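PDB 6MEL: succinate--CoA ligase subunit alpha from Campylobacter jejuni, which is the alpha subunit of a CoA ligase, built from a Rossmann-type CoA-binding domain and a second alpha/beta domain. Local coordinates for residues Ala187-Leu192 / Ala219-Glu224; Ala239-Arg244 / Ala250-Ala255. One frame throughout, in Å; residues are numbered along the deposited sequence.

Contact 1 (Ala187-Leu192 / Ala219-Glu224); sequences AYKELL and AKFIKE
K189 lies over the ring of F221, and this aliphatic-aromatic meeting forms the outer, more exposed part of the contact between 187-192 and 219-224. In a CH-pi contact, K189 CG sits 4.0 Å from the centroid of the F221 ring, 14° off the ring normal and offset toward the rim. The lysine chain is extended beyond CG and runs on across the root of the ring, with K189 CE 3.9 Å from F221 CB. F221 holds its CG anti to the backbone N (chi1 175°), which sends the ring across to helix 188-197, where F221 CE2 comes within 3.7 Å of the backbone oxygen K189 O. That oxygen accepts a hydrogen bond from S193 OG. Apolar packing makes the buried part. L192 CB stands at the edge of the F221 ring, 4.5 Å from F221 CE2, and deeper down L192 CD1 meets I222 CG1 at 3.6 Å. L192 also touches I151 of strand 148-152 and I204 of strand 203-209, and I222 touches M206 of the latter. The short helical segments run nearly parallel, 24° apart, with axes 10.4 Å from each other at closest approach. No hydrogen bond links them: two neighbouring helices on one face of a largely parallel sheet are joined here by dispersion forces and burial of hydrocarbon, while the exposed lysine lays its methylenes over the aromatic ring.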
loop_
_atom_site.group_PDB
_atom_site.type_symbol
_atom_site.label_atom_id
_atom_site.label_comp_id
_atom_site.label_asym_id
_atom_site.label_seq_id
_atom_site.Cartn_x
_atom_site.Cartn_y
_atom_site.Cartn_z
ATOM N N ALA A 187 -13.188 -8.434 -6.357
ATOM C CA ALA A 187 -12.269 -7.816 -7.308
ATOM C C ALA A 187 -12.734 -8.055 -8.758
ATOM O O ALA A 187 -13.905 -8.154 -9.021
ATOM C CB ALA A 187 -10.888 -8.344 -7.028
ATOM N N TYR A 188 -11.794 -8.173 -9.695
ATOM C CA TYR A 188 -12.113 -8.166 -11.119
ATOM C C TYR A 188 -12.966 -9.382 -11.482
ATOM O O TYR A 188 -13.986 -9.248 -12.155
ATOM C CB TYR A 188 -10.829 -8.120 -11.969
ATOM C CG TYR A 188 -9.989 -6.916 -11.653
ATOM C CD1 TYR A 188 -10.408 -5.640 -12.000
ATOM C CD2 TYR A 188 -8.825 -7.032 -10.905
ATOM C CE1 TYR A 188 -9.685 -4.521 -11.641
ATOM C CE2 TYR A 188 -8.087 -5.921 -10.549
ATOM C CZ TYR A 188 -8.508 -4.661 -10.930
ATOM O OH TYR A 188 -7.738 -3.568 -10.624
ATOM N N LYS A 189 -12.569 -10.578 -11.048
ATOM C CA LYS A 189 -13.250 -11.808 -11.524
ATOM C C LYS A 189 -14.723 -11.802 -11.134
ATOM O O LYS A 189 -15.567 -12.050 -11.969
ATOM C CB LYS A 189 -12.649 -13.067 -10.906
ATOM C CG LYS A 189 -11.280 -13.408 -11.454
ATOM C CD LYS A 189 -10.674 -14.648 -10.821
ATOM C CE LYS A 189 -9.500 -15.079 -11.680
ATOM N NZ LYS A 189 -8.704 -16.131 -11.009
ATOM N N GLU A 190 -15.004 -11.535 -9.853
ATOM C CA GLU A 190 -16.363 -11.590 -9.323
ATOM C C GLU A 190 -17.218 -10.499 -9.969
ATOM O O GLU A 190 -18.366 -10.737 -10.355
ATOM C CB GLU A 190 -16.381 -11.384 -7.808
ATOM C CG GLU A 190 -15.616 -12.452 -7.028
ATOM C CD GLU A 190 -14.112 -12.249 -6.807
ATOM O OE1 GLU A 190 -13.420 -11.286 -7.357
ATOM O OE2 GLU A 190 -13.607 -13.060 -6.038
ATOM N N LEU A 191 -16.661 -9.286 -10.086
ATOM C CA LEU A 191 -17.430 -8.179 -10.591
ATOM C C LEU A 191 -17.593 -8.263 -12.112
ATOM O O LEU A 191 -18.644 -7.897 -12.647
ATOM C CB LEU A 191 -16.777 -6.871 -10.147
ATOM C CG LEU A 191 -16.832 -6.644 -8.637
ATOM C CD1 LEU A 191 -16.092 -5.382 -8.247
ATOM C CD2 LEU A 191 -18.265 -6.548 -8.174
ATOM N N LEU A 192 -16.573 -8.739 -12.822
ATOM C CA LEU A 192 -16.720 -8.959 -14.282
ATOM C C LEU A 192 -17.834 -9.986 -14.543
ATOM O O LEU A 192 -18.654 -9.775 -15.446
ATOM C CB LEU A 192 -15.404 -9.417 -14.903
ATOM C CG LEU A 192 -14.308 -8.377 -15.046
ATOM C CD1 LEU A 192 -12.973 -9.047 -15.254
ATOM C CD2 LEU A 192 -14.575 -7.431 -16.202
ATOM N N ALA A 219 -6.776 -11.660 -16.770
ATOM C CA ALA A 219 -6.668 -11.619 -18.230
ATOM C C ALA A 219 -7.170 -12.942 -18.845
ATOM O O ALA A 219 -8.044 -12.968 -19.696
ATOM C CB ALA A 219 -5.264 -11.325 -18.621
ATOM N N LYS A 220 -6.660 -14.054 -18.338
ATOM C CA LYS A 220 -7.059 -15.352 -18.823
ATOM C C LYS A 220 -8.532 -15.598 -18.503
ATOM O O LYS A 220 -9.278 -16.098 -19.329
ATOM C CB LYS A 220 -6.227 -16.432 -18.149
ATOM C CG LYS A 220 -6.491 -17.819 -18.701
ATOM C CD LYS A 220 -5.970 -18.860 -17.779
ATOM C CE LYS A 220 -5.027 -19.796 -18.489
ATOM N NZ LYS A 220 -5.062 -21.098 -17.791
ATOM N N PHE A 221 -8.930 -15.222 -17.286
ATOM C CA PHE A 221 -10.283 -15.338 -16.873
ATOM C C PHE A 221 -11.211 -14.623 -17.868
ATOM O O PHE A 221 -12.274 -15.147 -18.182
ATOM C CB PHE A 221 -10.452 -14.816 -15.453
ATOM C CG PHE A 221 -11.880 -14.794 -14.992
ATOM C CD1 PHE A 221 -12.434 -15.907 -14.374
ATOM C CD2 PHE A 221 -12.686 -13.694 -15.236
ATOM C CE1 PHE A 221 -13.768 -15.897 -13.982
ATOM C CE2 PHE A 221 -14.019 -13.686 -14.844
ATOM C CZ PHE A 221 -14.549 -14.783 -14.210
ATOM N N ILE A 222 -10.868 -13.397 -18.279
ATOM C CA ILE A 222 -11.679 -12.633 -19.244
ATOM C C ILE A 222 -11.816 -13.435 -20.560
ATOM O O ILE A 222 -12.923 -13.660 -21.075
ATOM C CB ILE A 222 -11.105 -11.217 -19.444
ATOM C CG1 ILE A 222 -11.413 -10.333 -18.229
ATOM C CG2 ILE A 222 -11.638 -10.577 -20.722
ATOM C CD1 ILE A 222 -10.446 -9.195 -18.057
ATOM N N LYS A 223 -10.683 -13.886 -21.094
ATOM C CA LYS A 223 -10.684 -14.636 -22.334
ATOM C C LYS A 223 -11.664 -15.811 -22.251
ATOM O O LYS A 223 -12.423 -16.015 -23.138
ATOM C CB LYS A 223 -9.277 -15.164 -22.621
ATOM C CG LYS A 223 -9.146 -15.942 -23.928
ATOM C CD LYS A 223 -9.408 -15.069 -25.121
ATOM C CE LYS A 223 -8.940 -15.736 -26.397
ATOM N NZ LYS A 223 -9.794 -15.338 -27.537
ATOM N N GLU A 224 -11.633 -16.549 -21.143
ATOM C CA GLU A 224 -12.388 -17.760 -20.982
ATOM C C GLU A 224 -13.842 -17.498 -20.572
ATOM O O GLU A 224 -14.663 -18.352 -20.794
ATOM C CB GLU A 224 -11.684 -18.694 -19.996
ATOM C CG GLU A 224 -10.533 -19.439 -20.656
ATOM C CD GLU A 224 -9.521 -20.113 -19.738
ATOM O OE1 GLU A 224 -9.816 -20.277 -18.542
ATOM O OE2 GLU A 224 -8.422 -20.469 -20.227
#

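Contact 2 (Ala239-Arg244 / Ala250-Ala255); sequences APKGKR and AIVGSA
G242 N donates to V252 O at 2.7 Å, the one direct hydrogen bond between 239-244 and 250-255, and it lies in the carbonyl plane although bent at the hydrogen (142°). G242 belongs to a type II beta turn, P240 to K243, which lies alongside the second segment, the two running nearly antiparallel. Beneath the turn a water knits the backbones together: it donates to P240 O and to K243 O, each at 2.6 Å, and accepts from V252 N at 2.9 Å. Beside this polar centre, I251 has CG1 anti to its backbone N (chi1 177°), bringing I251 CD1 to 3.8 Å from G242 O; farther along, R244 CA makes a CA-H...O contact with A250 O at 3.4 Å. The exposed side is looser. K241 bends over at its last two torsions, yet K241 NZ gets no nearer than 3.9 Å to V252 CG1, and R244 NH1 hydrogen-bonds to G246 O. Another protein chain meets the loop elsewhere: its acidic side chain pairs with K243 NZ in a salt bridge, and an apolar one packs on A250. Both segments belong to the long loop between strand 230-235 and helix 259-268, with A239 and V252 resting on I210, just after strand 203-209.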
loop_
_atom_site.group_PDB
_atom_site.type_symbol
_atom_site.label_atom_id
_atom_site.label_comp_id
_atom_site.label_asym_id
_atom_site.label_seq_id
_atom_site.Cartn_x
_atom_site.Cartn_y
_atom_site.Cartn_z
ATOM N N ALA A 239 6.317 3.830 -12.083
ATOM C CA ALA A 239 6.654 3.694 -10.645
ATOM C C ALA A 239 8.013 3.000 -10.480
ATOM O O ALA A 239 8.294 2.016 -11.152
ATOM C CB ALA A 239 5.556 2.973 -9.888
ATOM N N PRO A 240 8.883 3.456 -9.566
ATOM C CA PRO A 240 10.102 2.720 -9.233
ATOM C C PRO A 240 9.752 1.432 -8.478
ATOM O O PRO A 240 8.701 1.356 -7.870
ATOM C CB PRO A 240 10.899 3.665 -8.324
ATOM C CG PRO A 240 9.878 4.625 -7.760
ATOM C CD PRO A 240 8.716 4.665 -8.740
ATOM N N LYS A 241 10.611 0.422 -8.597
ATOM C CA LYS A 241 10.417 -0.855 -8.016
ATOM C C LYS A 241 10.576 -0.718 -6.513
ATOM O O LYS A 241 11.382 0.055 -6.088
ATOM C CB LYS A 241 11.526 -1.827 -8.439
ATOM C CG LYS A 241 11.542 -2.314 -9.880
ATOM C CD LYS A 241 12.412 -3.588 -10.070
ATOM C CE LYS A 241 12.111 -4.740 -9.103
ATOM N NZ LYS A 241 10.895 -5.548 -9.441
ATOM N N GLY A 242 9.862 -1.534 -5.739
ATOM C CA GLY A 242 10.118 -1.650 -4.315
ATOM C C GLY A 242 9.733 -0.415 -3.520
ATOM O O GLY A 242 10.152 -0.280 -2.403
ATOM N N LYS A 243 8.907 0.472 -4.081
ATOM C CA LYS A 243 8.506 1.725 -3.381
ATOM C C LYS A 243 6.977 1.857 -3.353
ATOM O O LYS A 243 6.339 1.757 -4.397
ATOM C CB LYS A 243 9.075 2.929 -4.141
ATOM C CG LYS A 243 10.243 3.622 -3.495
ATOM C CD LYS A 243 9.741 4.430 -2.341
ATOM C CE LYS A 243 10.797 5.359 -1.791
ATOM N NZ LYS A 243 10.675 5.419 -0.318
ATOM N N ARG A 244 6.413 2.114 -2.181
ATOM C CA ARG A 244 4.984 2.346 -2.020
ATOM C C ARG A 244 4.589 3.680 -2.666
ATOM O O ARG A 244 5.169 4.715 -2.378
ATOM C CB ARG A 244 4.619 2.336 -0.537
ATOM C CG ARG A 244 3.160 2.664 -0.235
ATOM C CD ARG A 244 2.767 2.625 1.243
ATOM N NE ARG A 244 3.543 3.582 2.038
ATOM C CZ ARG A 244 3.343 4.926 2.129
ATOM N NH1 ARG A 244 2.321 5.541 1.535
ATOM N NH2 ARG A 244 4.202 5.668 2.820
ATOM N N ALA A 250 0.175 -0.539 -3.375
ATOM C CA ALA A 250 0.782 -0.106 -4.621
ATOM C C ALA A 250 2.301 -0.142 -4.502
ATOM O O ALA A 250 2.945 0.900 -4.380
ATOM C CB ALA A 250 0.295 1.268 -5.012
ATOM N N ILE A 251 2.857 -1.341 -4.624
ATOM C CA ILE A 251 4.279 -1.545 -4.480
ATOM C C ILE A 251 4.676 -2.721 -5.375
ATOM O O ILE A 251 4.004 -3.743 -5.391
ATOM C CB ILE A 251 4.678 -1.726 -3.002
ATOM C CG1 ILE A 251 6.178 -2.005 -2.890
ATOM C CG2 ILE A 251 3.866 -2.811 -2.310
ATOM C CD1 ILE A 251 6.734 -1.752 -1.494
ATOM N N VAL A 252 5.695 -2.507 -6.202
ATOM C CA VAL A 252 6.206 -3.538 -7.099
ATOM C C VAL A 252 7.310 -4.308 -6.360
ATOM O O VAL A 252 8.405 -3.774 -6.155
ATOM C CB VAL A 252 6.737 -2.923 -8.400
ATOM C CG1 VAL A 252 7.316 -3.985 -9.325
ATOM C CG2 VAL A 252 5.683 -2.132 -9.154
ATOM N N GLY A 253 6.986 -5.524 -5.910
ATOM C CA GLY A 253 7.943 -6.438 -5.234
ATOM C C GLY A 253 8.659 -7.366 -6.208
ATOM O O GLY A 253 9.793 -7.665 -6.012
ATOM N N SER A 254 7.980 -7.824 -7.257
ATOM C CA SER A 254 8.576 -8.672 -8.315
ATOM C C SER A 254 7.975 -8.297 -9.676
ATOM O O SER A 254 6.963 -7.601 -9.723
ATOM C CB SER A 254 8.338 -10.116 -8.008
ATOM O OG SER A 254 6.949 -10.353 -7.889
ATOM N N ALA A 255 8.591 -8.776 -10.768
ATOM C CA ALA A 255 8.331 -8.273 -12.124
ATOM C C ALA A 255 6.860 -8.456 -12.524
ATOM O O ALA A 255 6.313 -7.600 -13.219
ATOM C CB ALA A 255 9.267 -8.930 -13.132
HETATM O O HOH W 1 6.930 0.138 -6.399
#

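Overall arrangement
From the N terminus, the chain passes through the Rossmann-type CoA-binding region before reaching the segments of either contact. Contact 1 closes first: helix 188-197, strand 203-209 and helix 214-225 follow in turn, and strand 230-235, parallel to and beside 203-209, completes a beta-alpha-beta unit. Contact 2 opens only afterwards and closes a much shorter loop, with five residues between its segments, before helix 259-268 begins. The two therefore follow in series, neither nesting nor crossing. Their centres are 24 Å apart, and they do not touch. Contact 1 joins helices flanking the second sheet; contact 2 brings together two parts of an irregular surface loop that reaches another protein chain.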